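Local coordinates for L-lysine 6-monooxygenase involved in desferrioxamine biosynthesis (Erwinia amylovora CFBP1430, PDB 5O8P), which uses FAD and NADPH to N-hydroxylate a terminal amine, probably that of cadaverine, in the biosynthesis of the siderophore desferrioxamine, at residues B[369-383]-B[400-412]. Numbering follows the deposited sequence.
Sequences RNYSIDRHNQVFVQN and CYRNSVLLREITG. With FAD (flavin-adenine dinucleotide), chain C.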
ATOM      1  N   ARG B 369      -8.486 -23.193  32.011  1.00 37.25           N
ATOM      2  CA  ARG B 369      -7.926 -21.945  31.473  1.00 37.15           C
ATOM      3  C   ARG B 369      -6.420 -22.032  31.312  1.00 37.24           C
ATOM      4  O   ARG B 369      -5.879 -21.385  30.423  1.00 38.47           O
ATOM      5  CB  ARG B 369      -8.342 -20.721  32.294  1.00 38.41           C
ATOM      6  CG  ARG B 369      -7.769 -19.373  31.827  1.00 38.21           C
ATOM      7  CD  ARG B 369      -8.325 -18.955  30.483  1.00 41.48           C
ATOM      8  NE  ARG B 369      -7.656 -17.784  29.913  1.00 42.77           N
ATOM      9  CZ  ARG B 369      -6.498 -17.789  29.246  1.00 45.03           C
ATOM     10  NH1 ARG B 369      -5.806 -18.911  29.056  1.00 46.82           N
ATOM     11  NH2 ARG B 369      -6.023 -16.646  28.757  1.00 44.03           N
ATOM     12  N   ASN B 370      -5.758 -22.847  32.142  1.00 36.06           N
ATOM     13  CA  ASN B 370      -4.311 -23.093  31.995  1.00 36.47           C
ATOM     14  C   ASN B 370      -3.946 -24.179  30.964  1.00 36.72           C
ATOM     15  O   ASN B 370      -2.815 -24.658  30.961  1.00 41.16           O
ATOM     16  CB  ASN B 370      -3.663 -23.414  33.364  1.00 36.97           C
ATOM     17  CG  ASN B 370      -4.144 -24.724  33.969  1.00 36.81           C
ATOM     18  OD1 ASN B 370      -5.111 -25.321  33.515  1.00 38.18           O
ATOM     19  ND2 ASN B 370      -3.471 -25.166  35.020  1.00 41.00           N
ATOM     20  N   TYR B 371      -4.893 -24.555  30.098  1.00 34.89           N
ATOM     21  CA  TYR B 371      -4.687 -25.521  29.009  1.00 34.59           C
ATOM     22  C   TYR B 371      -4.556 -26.982  29.492  1.00 35.06           C
ATOM     23  O   TYR B 371      -4.168 -27.861  28.710  1.00 36.15           O
ATOM     24  CB  TYR B 371      -3.517 -25.094  28.090  1.00 33.82           C
ATOM     25  CG  TYR B 371      -3.692 -23.682  27.569  1.00 35.36           C
ATOM     26  CD1 TYR B 371      -4.436 -23.446  26.419  1.00 36.27           C
ATOM     27  CD2 TYR B 371      -3.158 -22.583  28.245  1.00 33.44           C
ATOM     28  CE1 TYR B 371      -4.641 -22.164  25.932  1.00 38.82           C
ATOM     29  CE2 TYR B 371      -3.352 -21.285  27.780  1.00 36.02           C
ATOM     30  CZ  TYR B 371      -4.105 -21.064  26.627  1.00 38.45           C
ATOM     31  OH  TYR B 371      -4.301 -19.768  26.164  1.00 32.69           O
ATOM     32  N   SER B 372      -4.944 -27.240  30.746  1.00 31.14           N
ATOM     33  CA  SER B 372      -4.871 -28.565  31.332  1.00 31.30           C
ATOM     34  C   SER B 372      -6.176 -29.339  31.101  1.00 32.45           C
ATOM     35  O   SER B 372      -7.249 -28.739  31.076  1.00 32.15           O
ATOM     36  CB  SER B 372      -4.549 -28.467  32.830  1.00 31.16           C
ATOM     37  OG  SER B 372      -5.691 -28.146  33.603  1.00 29.06           O
ATOM     38  N   ILE B 373      -6.064 -30.664  30.938  1.00 34.30           N
ATOM     39  CA  ILE B 373      -7.241 -31.533  30.705  1.00 33.77           C
ATOM     40  C   ILE B 373      -7.470 -32.566  31.815  1.00 32.68           C
ATOM     41  O   ILE B 373      -8.461 -33.301  31.787  1.00 31.09           O
ATOM     42  CB  ILE B 373      -7.254 -32.185  29.286  1.00 33.97           C
ATOM     43  CG1 ILE B 373      -6.178 -33.267  29.143  1.00 36.32           C
ATOM     44  CG2 ILE B 373      -7.121 -31.106  28.222  1.00 32.34           C
ATOM     45  CD1 ILE B 373      -6.135 -33.934  27.777  1.00 38.93           C
ATOM     46  N   ASP B 374      -6.588 -32.598  32.805  1.00 34.46           N
ATOM     47  CA  ASP B 374      -6.741 -33.488  33.952  1.00 38.07           C
ATOM     48  C   ASP B 374      -7.249 -32.686  35.144  1.00 39.98           C
ATOM     49  O   ASP B 374      -7.519 -31.482  35.023  1.00 43.48           O
ATOM     50  CB  ASP B 374      -5.409 -34.171  34.282  1.00 38.45           C
ATOM     51  CG  ASP B 374      -4.360 -33.196  34.772  1.00 41.69           C
ATOM     52  OD1 ASP B 374      -4.109 -32.215  34.037  1.00 46.52           O
ATOM     53  OD2 ASP B 374      -3.782 -33.385  35.875  1.00 42.63           O
ATOM     54  N   ARG B 375      -7.365 -33.362  36.284  1.00 38.83           N
ATOM     55  CA  ARG B 375      -7.870 -32.757  37.508  1.00 38.06           C
ATOM     56  C   ARG B 375      -6.767 -32.251  38.445  1.00 37.65           C
ATOM     57  O   ARG B 375      -7.070 -31.860  39.575  1.00 38.37           O
ATOM     58  CB  ARG B 375      -8.766 -33.767  38.234  1.00 40.06           C
ATOM     59  CG  ARG B 375      -9.887 -34.328  37.374  1.00 41.13           C
ATOM     60  CD  ARG B 375     -10.754 -35.318  38.129  1.00 43.42           C
ATOM     61  NE  ARG B 375     -11.856 -35.793  37.287  1.00 45.89           N
ATOM     62  CZ  ARG B 375     -11.773 -36.741  36.347  1.00 46.16           C
ATOM     63  NH1 ARG B 375     -10.632 -37.374  36.077  1.00 48.27           N
ATOM     64  NH2 ARG B 375     -12.858 -37.064  35.652  1.00 46.44           N
ATOM     65  N   HIS B 376      -5.504 -32.251  37.994  1.00 37.61           N
ATOM     66  CA  HIS B 376      -4.357 -31.884  38.849  1.00 39.22           C
ATOM     67  C   HIS B 376      -3.250 -31.045  38.169  1.00 40.19           C
ATOM     68  O   HIS B 376      -2.143 -30.961  38.696  1.00 41.19           O
ATOM     69  CB  HIS B 376      -3.738 -33.157  39.462  1.00 39.90           C
ATOM     70  CG  HIS B 376      -4.695 -33.974  40.278  1.00 41.64           C
ATOM     71  ND1 HIS B 376      -5.351 -35.079  39.773  1.00 41.75           N
ATOM     72  CD2 HIS B 376      -5.114 -33.842  41.558  1.00 43.66           C
ATOM     73  CE1 HIS B 376      -6.129 -35.598  40.703  1.00 43.03           C
ATOM     74  NE2 HIS B 376      -6.005 -34.864  41.796  1.00 49.69           N
ATOM     75  N   ASN B 377      -3.545 -30.398  37.040  1.00 42.32           N
ATOM     76  CA  ASN B 377      -2.566 -29.555  36.314  1.00 41.89           C
ATOM     77  C   ASN B 377      -1.285 -30.289  35.922  1.00 38.69           C
ATOM     78  O   ASN B 377      -0.173 -29.819  36.179  1.00 37.17           O
ATOM     79  CB  ASN B 377      -2.240 -28.288  37.111  1.00 41.68           C
ATOM     80  CG  ASN B 377      -3.483 -27.530  37.504  1.00 40.78           C
ATOM     81  OD1 ASN B 377      -4.444 -27.476  36.748  1.00 40.78           O
ATOM     82  ND2 ASN B 377      -3.477 -26.952  38.696  1.00 43.44           N
ATOM     83  N   GLN B 378      -1.477 -31.437  35.283  1.00 40.20           N
ATOM     84  CA  GLN B 378      -0.386 -32.300  34.826  1.00 45.01           C
ATOM     85  C   GLN B 378      -0.416 -32.687  33.331  1.00 44.74           C
ATOM     86  O   GLN B 378       0.636 -32.884  32.736  1.00 45.98           O
ATOM     87  CB  GLN B 378      -0.355 -33.565  35.674  1.00 47.50           C
ATOM     88  CG  GLN B 378      -0.115 -33.326  37.151  1.00 47.44           C
ATOM     89  CD  GLN B 378      -0.114 -34.610  37.939  1.00 47.52           C
ATOM     90  OE1 GLN B 378      -0.968 -35.481  37.745  1.00 46.96           O
ATOM     91  NE2 GLN B 378       0.849 -34.742  38.831  1.00 47.06           N
ATOM     92  N   VAL B 379      -1.598 -32.809  32.738  1.00 40.74           N
ATOM     93  CA  VAL B 379      -1.734 -33.149  31.336  1.00 39.81           C
ATOM     94  C   VAL B 379      -2.236 -31.901  30.639  1.00 37.62           C
ATOM     95  O   VAL B 379      -3.363 -31.483  30.884  1.00 38.42           O
ATOM     96  CB  VAL B 379      -2.742 -34.293  31.136  1.00 40.38           C
ATOM     97  CG1 VAL B 379      -2.812 -34.698  29.668  1.00 40.87           C
ATOM     98  CG2 VAL B 379      -2.354 -35.471  31.984  1.00 40.90           C
ATOM     99  N   PHE B 380      -1.392 -31.316  29.791  1.00 36.96           N
ATOM    100  CA  PHE B 380      -1.723 -30.092  29.055  1.00 40.76           C
ATOM    101  C   PHE B 380      -1.888 -30.355  27.572  1.00 38.76           C
ATOM    102  O   PHE B 380      -1.404 -31.356  27.063  1.00 47.84           O
ATOM    103  CB  PHE B 380      -0.630 -29.053  29.266  1.00 41.14           C
ATOM    104  CG  PHE B 380      -0.479 -28.639  30.690  1.00 41.67           C
ATOM    105  CD1 PHE B 380      -1.298 -27.664  31.225  1.00 43.15           C
ATOM    106  CD2 PHE B 380       0.461 -29.245  31.506  1.00 43.80           C
ATOM    107  CE1 PHE B 380      -1.169 -27.275  32.543  1.00 45.21           C
ATOM    108  CE2 PHE B 380       0.602 -28.872  32.823  1.00 44.17           C
ATOM    109  CZ  PHE B 380      -0.220 -27.889  33.342  1.00 47.30           C
ATOM    110  N   VAL B 381      -2.538 -29.435  26.872  1.00 34.63           N
ATOM    111  CA  VAL B 381      -2.701 -29.574  25.427  1.00 35.34           C
ATOM    112  C   VAL B 381      -2.316 -28.281  24.708  1.00 36.40           C
ATOM    113  O   VAL B 381      -2.512 -27.212  25.252  1.00 36.45           O
ATOM    114  CB  VAL B 381      -4.135 -30.020  25.045  1.00 35.02           C
ATOM    115  CG1 VAL B 381      -4.468 -31.405  25.614  1.00 34.97           C
ATOM    116  CG2 VAL B 381      -5.201 -28.993  25.448  1.00 35.98           C
ATOM    117  N   GLN B 382      -1.750 -28.414  23.511  1.00 38.23           N
ATOM    118  CA  GLN B 382      -1.425 -27.303  22.616  1.00 40.10           C
ATOM    119  C   GLN B 382      -2.302 -27.527  21.394  1.00 42.13           C
ATOM    120  O   GLN B 382      -2.176 -28.562  20.749  1.00 49.67           O
ATOM    121  CB  GLN B 382       0.033 -27.372  22.163  1.00 39.74           C
ATOM    122  CG  GLN B 382       1.048 -27.376  23.286  1.00 43.77           C
ATOM    123  CD  GLN B 382       1.911 -26.143  23.308  1.00 44.80           C
ATOM    124  OE1 GLN B 382       1.409 -25.028  23.323  1.00 53.00           O
ATOM    125  NE2 GLN B 382       3.233 -26.337  23.303  1.00 43.48           N
ATOM    126  N   ASN B 383      -3.168 -26.568  21.056  1.00 43.62           N
ATOM    127  CA  ASN B 383      -3.985 -26.654  19.841  1.00 43.86           C
ATOM    128  C   ASN B 383      -4.993 -27.832  19.837  1.00 44.30           C
ATOM    129  O   ASN B 383      -5.167 -28.492  18.811  1.00 46.43           O
ATOM    130  CB  ASN B 383      -3.048 -26.721  18.611  1.00 44.23           C
ATOM    131  CG  ASN B 383      -3.733 -26.385  17.276  1.00 43.16           C
ATOM    132  OD1 ASN B 383      -4.586 -25.491  17.168  1.00 39.34           O
ATOM    133  ND2 ASN B 383      -3.320 -27.107  16.230  1.00 44.35           N
ATOM    134  N   CYS B 400       3.666 -18.441  21.907  1.00 36.50           N
ATOM    135  CA  CYS B 400       4.466 -17.990  23.060  1.00 36.17           C
ATOM    136  C   CYS B 400       3.620 -17.665  24.298  1.00 36.65           C
ATOM    137  O   CYS B 400       4.054 -17.957  25.408  1.00 31.02           O
ATOM    138  CB  CYS B 400       5.317 -16.783  22.712  1.00 36.80           C
ATOM    139  SG  CYS B 400       6.789 -17.185  21.780  1.00 42.06           S
ATOM    140  N   TYR B 401       2.429 -17.073  24.113  1.00 37.63           N
ATOM    141  CA  TYR B 401       1.530 -16.840  25.244  1.00 34.76           C
ATOM    142  C   TYR B 401       1.237 -18.177  25.937  1.00 33.28           C
ATOM    143  O   TYR B 401       1.500 -18.327  27.137  1.00 30.58           O
ATOM    144  CB  TYR B 401       0.204 -16.134  24.848  1.00 34.38           C
ATOM    145  CG  TYR B 401      -0.778 -16.062  26.010  1.00 31.90           C
ATOM    146  CD1 TYR B 401      -0.570 -15.174  27.065  1.00 31.68           C
ATOM    147  CD2 TYR B 401      -1.879 -16.921  26.087  1.00 32.12           C
ATOM    148  CE1 TYR B 401      -1.419 -15.152  28.165  1.00 33.29           C
ATOM    149  CE2 TYR B 401      -2.756 -16.881  27.167  1.00 33.62           C
ATOM    150  CZ  TYR B 401      -2.515 -15.985  28.208  1.00 33.90           C
ATOM    151  OH  TYR B 401      -3.332 -15.904  29.314  1.00 33.82           O
ATOM    152  N   ARG B 402       0.723 -19.139  25.171  1.00 31.30           N
ATOM    153  CA  ARG B 402       0.326 -20.435  25.736  1.00 34.82           C
ATOM    154  C   ARG B 402       1.531 -21.163  26.370  1.00 33.69           C
ATOM    155  O   ARG B 402       1.463 -21.613  27.521  1.00 31.06           O
ATOM    156  CB  ARG B 402      -0.365 -21.319  24.682  1.00 36.14           C
ATOM    157  CG  ARG B 402      -1.085 -22.543  25.248  1.00 36.85           C
ATOM    158  CD  ARG B 402      -1.763 -23.421  24.210  1.00 38.29           C
ATOM    159  NE  ARG B 402      -1.010 -23.464  22.954  1.00 42.92           N
ATOM    160  CZ  ARG B 402      -1.480 -23.185  21.739  1.00 47.72           C
ATOM    161  NH1 ARG B 402      -2.765 -22.908  21.522  1.00 49.86           N
ATOM    162  NH2 ARG B 402      -0.650 -23.240  20.701  1.00 52.96           N
ATOM    163  N   ASN B 403       2.639 -21.221  25.638  1.00 32.52           N
ATOM    164  CA  ASN B 403       3.874 -21.809  26.159  1.00 33.78           C
ATOM    165  C   ASN B 403       4.339 -21.151  27.465  1.00 37.53           C
ATOM    166  O   ASN B 403       4.805 -21.838  28.384  1.00 38.77           O
ATOM    167  CB  ASN B 403       4.993 -21.759  25.099  1.00 32.22           C
ATOM    168  CG  ASN B 403       4.785 -22.760  23.972  1.00 31.03           C
ATOM    169  OD1 ASN B 403       4.290 -23.860  24.194  1.00 27.35           O
ATOM    170  ND2 ASN B 403       5.170 -22.383  22.758  1.00 32.83           N
ATOM    171  N   SER B 404       4.184 -19.833  27.559  1.00 41.26           N
ATOM    172  CA  SER B 404       4.545 -19.109  28.778  1.00 39.68           C
ATOM    173  C   SER B 404       3.692 -19.460  29.990  1.00 37.46           C
ATOM    174  O   SER B 404       4.220 -19.422  31.114  1.00 39.39           O
ATOM    175  CB  SER B 404       4.520 -17.602  28.548  1.00 39.95           C
ATOM    176  OG  SER B 404       5.575 -17.233  27.690  1.00 40.23           O
ATOM    177  N   VAL B 405       2.408 -19.787  29.783  1.00 35.27           N
ATOM    178  CA  VAL B 405       1.539 -20.179  30.921  1.00 38.42           C
ATOM    179  C   VAL B 405       1.747 -21.660  31.247  1.00 40.02           C
ATOM    180  O   VAL B 405       1.584 -22.075  32.396  1.00 42.06           O
ATOM    181  CB  VAL B 405       0.008 -19.808  30.776  1.00 37.28           C
ATOM    182  CG1 VAL B 405      -0.231 -18.639  29.819  1.00 38.47           C
ATOM    183  CG2 VAL B 405      -0.861 -20.989  30.381  1.00 36.12           C
ATOM    184  N   LEU B 406       2.083 -22.455  30.234  1.00 40.92           N
ATOM    185  CA  LEU B 406       2.455 -23.834  30.467  1.00 39.05           C
ATOM    186  C   LEU B 406       3.688 -23.864  31.331  1.00 37.71           C
ATOM    187  O   LEU B 406       3.711 -24.576  32.335  1.00 40.68           O
ATOM    188  CB  LEU B 406       2.721 -24.574  29.158  1.00 41.34           C
ATOM    189  CG  LEU B 406       1.530 -24.869  28.259  1.00 39.72           C
ATOM    190  CD1 LEU B 406       2.034 -25.590  27.017  1.00 40.90           C
ATOM    191  CD2 LEU B 406       0.471 -25.669  28.983  1.00 40.09           C
ATOM    192  N   LEU B 407       4.702 -23.079  30.971  1.00 35.60           N
ATOM    193  CA  LEU B 407       5.926 -23.039  31.777  1.00 36.21           C
ATOM    194  C   LEU B 407       5.671 -22.549  33.191  1.00 37.08           C
ATOM    195  O   LEU B 407       6.311 -23.012  34.117  1.00 49.79           O
ATOM    196  CB  LEU B 407       7.039 -22.238  31.087  1.00 34.23           C
ATOM    197  CG  LEU B 407       7.693 -23.025  29.944  1.00 34.72           C
ATOM    198  CD1 LEU B 407       8.659 -22.179  29.143  1.00 34.22           C
ATOM    199  CD2 LEU B 407       8.409 -24.263  30.471  1.00 36.00           C
ATOM    200  N   ARG B 408       4.717 -21.644  33.373  1.00 39.72           N
ATOM    201  CA  ARG B 408       4.345 -21.171  34.716  1.00 39.76           C
ATOM    202  C   ARG B 408       3.715 -22.284  35.568  1.00 36.42           C
ATOM    203  O   ARG B 408       3.967 -22.374  36.771  1.00 36.42           O
ATOM    204  CB  ARG B 408       3.405 -19.964  34.625  1.00 41.88           C
ATOM    205  CG  ARG B 408       3.208 -19.215  35.933  1.00 44.42           C
ATOM    206  CD  ARG B 408       2.420 -17.937  35.683  1.00 51.08           C
ATOM    207  NE  ARG B 408       1.040 -18.252  35.286  1.00 53.52           N
ATOM    208  CZ  ARG B 408       0.231 -17.481  34.550  1.00 49.85           C
ATOM    209  NH1 ARG B 408       0.645 -16.313  34.055  1.00 50.81           N
ATOM    210  NH2 ARG B 408      -0.999 -17.917  34.276  1.00 46.69           N
ATOM    211  N   GLU B 409       2.903 -23.129  34.953  1.00 36.24           N
ATOM    212  CA  GLU B 409       2.299 -24.248  35.671  1.00 41.16           C
ATOM    213  C   GLU B 409       3.318 -25.348  35.965  1.00 42.75           C
ATOM    214  O   GLU B 409       3.410 -25.836  37.091  1.00 40.10           O
ATOM    215  CB  GLU B 409       1.135 -24.821  34.882  1.00 46.40           C
ATOM    216  CG  GLU B 409      -0.114 -23.953  34.880  1.00 50.41           C
ATOM    217  CD  GLU B 409      -0.787 -23.830  36.239  1.00 54.10           C
ATOM    218  OE1 GLU B 409      -0.543 -24.684  37.134  1.00 60.32           O
ATOM    219  OE2 GLU B 409      -1.556 -22.865  36.398  1.00 53.59           O
ATOM    220  N   ILE B 410       4.078 -25.719  34.936  1.00 45.08           N
ATOM    221  CA  ILE B 410       5.116 -26.738  35.044  1.00 41.99           C
ATOM    222  C   ILE B 410       6.124 -26.380  36.126  1.00 40.16           C
ATOM    223  O   ILE B 410       6.315 -27.144  37.059  1.00 48.35           O
ATOM    224  CB  ILE B 410       5.832 -26.950  33.697  1.00 41.91           C
ATOM    225  CG1 ILE B 410       4.899 -27.658  32.709  1.00 38.99           C
ATOM    226  CG2 ILE B 410       7.119 -27.753  33.881  1.00 47.00           C
ATOM    227  CD1 ILE B 410       5.320 -27.503  31.262  1.00 41.27           C
ATOM    228  N   THR B 411       6.765 -25.222  36.001  1.00 39.25           N
ATOM    229  CA  THR B 411       7.621 -24.713  37.085  1.00 45.55           C
ATOM    230  C   THR B 411       6.770 -23.688  37.717  1.00 51.13           C
ATOM    231  O   THR B 411       6.325 -22.811  37.007  1.00 65.68           O
ATOM    232  CB  THR B 411       8.957 -24.055  36.686  1.00 46.17           C
ATOM    233  OG1 THR B 411       9.370 -23.153  37.730  1.00 57.97           O
ATOM    234  CG2 THR B 411       8.932 -23.321  35.396  1.00 39.54           C
ATOM    235  N   GLY B 412       6.556 -23.748  39.031  1.00 47.80           N
ATOM    236  CA  GLY B 412       5.644 -22.792  39.714  1.00 46.33           C
ATOM    237  C   GLY B 412       5.902 -21.290  39.575  1.00 44.61           C
ATOM    238  O   GLY B 412       4.992 -20.515  39.743  1.00 51.80           O
TER
HETATM  239  PA  FAD C 501       1.760 -30.310  13.707  1.00 81.94           P
HETATM  240  O1A FAD C 501       2.541 -30.089  12.425  1.00 74.09           O
HETATM  241  O2A FAD C 501       0.416 -30.995  13.646  1.00 70.04           O
HETATM  242  O5B FAD C 501       2.756 -31.137  14.674  1.00 89.76           O
HETATM  243  C5B FAD C 501       2.412 -32.399  15.236  1.00 93.35           C
HETATM  244  C4B FAD C 501       3.585 -33.370  15.287  1.00 92.51           C
HETATM  245  O4B FAD C 501       3.295 -34.412  16.231  1.00 91.14           O
HETATM  246  C3B FAD C 501       3.834 -34.060  13.949  1.00 92.41           C
HETATM  247  O3B FAD C 501       5.236 -34.005  13.655  1.00 71.22           O
HETATM  248  C2B FAD C 501       3.298 -35.478  14.142  1.00 93.74           C
HETATM  249  O2B FAD C 501       3.991 -36.475  13.385  1.00102.75           O
HETATM  250  C1B FAD C 501       3.507 -35.697  15.628  1.00 89.91           C
HETATM  251  N9A FAD C 501       2.696 -36.777  16.254  1.00 89.25           N
HETATM  252  C8A FAD C 501       1.365 -36.986  16.188  1.00 89.69           C
HETATM  253  N7A FAD C 501       1.020 -38.089  16.911  1.00 85.07           N
HETATM  254  C5A FAD C 501       2.147 -38.600  17.451  1.00 83.69           C
HETATM  255  C6A FAD C 501       2.521 -39.751  18.319  1.00 80.99           C
HETATM  256  N6A FAD C 501       1.584 -40.617  18.775  1.00 86.95           N
HETATM  257  N1A FAD C 501       3.831 -39.909  18.644  1.00 75.99           N
HETATM  258  C2A FAD C 501       4.787 -39.063  18.203  1.00 77.16           C
HETATM  259  N3A FAD C 501       4.517 -38.009  17.409  1.00 71.15           N
HETATM  260  C4A FAD C 501       3.247 -37.727  17.012  1.00 82.70           C
HETATM  261  N1  FAD C 501      -1.031 -20.697  11.451  1.00100.83           N
HETATM  262  C2  FAD C 501      -0.486 -19.457  11.550  1.00100.06           C
HETATM  263  O2  FAD C 501      -0.610 -18.843  12.634  1.00 91.22           O
HETATM  264  N3  FAD C 501       0.184 -18.877  10.529  1.00100.91           N
HETATM  265  C4  FAD C 501       0.347 -19.493   9.344  1.00 95.54           C
HETATM  266  O4  FAD C 501       0.963 -18.936   8.416  1.00 90.37           O
HETATM  267  C4X FAD C 501      -0.220 -20.853   9.155  1.00 93.34           C
HETATM  268  N5  FAD C 501      -0.089 -21.526   7.991  1.00 83.55           N
HETATM  269  C5X FAD C 501      -0.621 -22.763   7.851  1.00 95.47           C
HETATM  270  C6  FAD C 501      -0.456 -23.409   6.628  1.00103.36           C
HETATM  271  C7  FAD C 501      -0.974 -24.683   6.409  1.00104.55           C
HETATM  272  C7M FAD C 501      -0.785 -25.360   5.073  1.00 95.80           C
HETATM  273  C8  FAD C 501      -1.717 -25.362   7.510  1.00103.41           C
HETATM  274  C8M FAD C 501      -2.286 -26.739   7.299  1.00 98.10           C
HETATM  275  C9  FAD C 501      -1.891 -24.723   8.738  1.00105.69           C
HETATM  276  C9A FAD C 501      -1.372 -23.436   8.974  1.00105.54           C
HETATM  277  N10 FAD C 501      -1.520 -22.739  10.221  1.00112.87           N
HETATM  278  C10 FAD C 501      -0.948 -21.439  10.317  1.00101.91           C
HETATM  279  C1' FAD C 501      -2.229 -23.297  11.405  1.00113.15           C
HETATM  280  C2' FAD C 501      -1.271 -23.992  12.401  1.00109.04           C
HETATM  281  O2' FAD C 501      -0.115 -23.165  12.648  1.00 95.16           O
HETATM  282  C3' FAD C 501      -0.815 -25.393  11.952  1.00102.86           C
HETATM  283  O3' FAD C 501      -1.946 -26.266  11.804  1.00101.10           O
HETATM  284  C4' FAD C 501       0.182 -26.048  12.917  1.00 97.60           C
HETATM  285  O4' FAD C 501       0.990 -26.990  12.202  1.00 78.97           O
HETATM  286  C5' FAD C 501      -0.501 -26.769  14.076  1.00 99.50           C
HETATM  287  O5' FAD C 501       0.419 -26.878  15.164  1.00 99.51           O
HETATM  288  P   FAD C 501       0.848 -28.314  15.727  1.00 83.70           P
HETATM  289  O1P FAD C 501       1.877 -28.100  16.818  1.00 76.54           O
HETATM  290  O2P FAD C 501      -0.460 -28.982  16.047  1.00 68.07           O
HETATM  291  O3P FAD C 501       1.591 -28.835  14.376  1.00 95.50           O
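A chi1 of -167° carries R402 CG away from its own backbone nitrogen and across the ring of Y371, and a bend at chi3 (35°) then turns the guanidinium toward Q382. CG sits over the ring centre, 3.4 Å from the centroid, a CH-pi contact, while V405 CG2 meets the ring edge; H389 stacks on the same tyrosine. Y371 offers a flat face, and arginine suits it because its methylenes cover that face. R402 NE donates to Q382 OE1 at 2.9 Å, in the carbonyl plane, and Q382 NE2 donates to N403 OD1 at 2.8 Å. One amide, both donor and acceptor, thus joins two consecutive helix residues; its NE2 also bonds to N20. L406 CD2 packs against F380 CD1 (3.5 Å), and the branched leucine sends its other methyl, CD1, to Q382. R369, whose NE forms a salt bridge with D250, gives a weak bond from NH2 to Y401 OH. Helix 400-410 runs nearly antiparallel to strand 379-381. With E385 pairing its charge and F19 offering a cation-pi face, the buried R402 guanidinium probably stays protonated; the Q382 bonds join the helix to the residue just after the strand, next to N383, whose ND2 bonds weakly to FAD O2P.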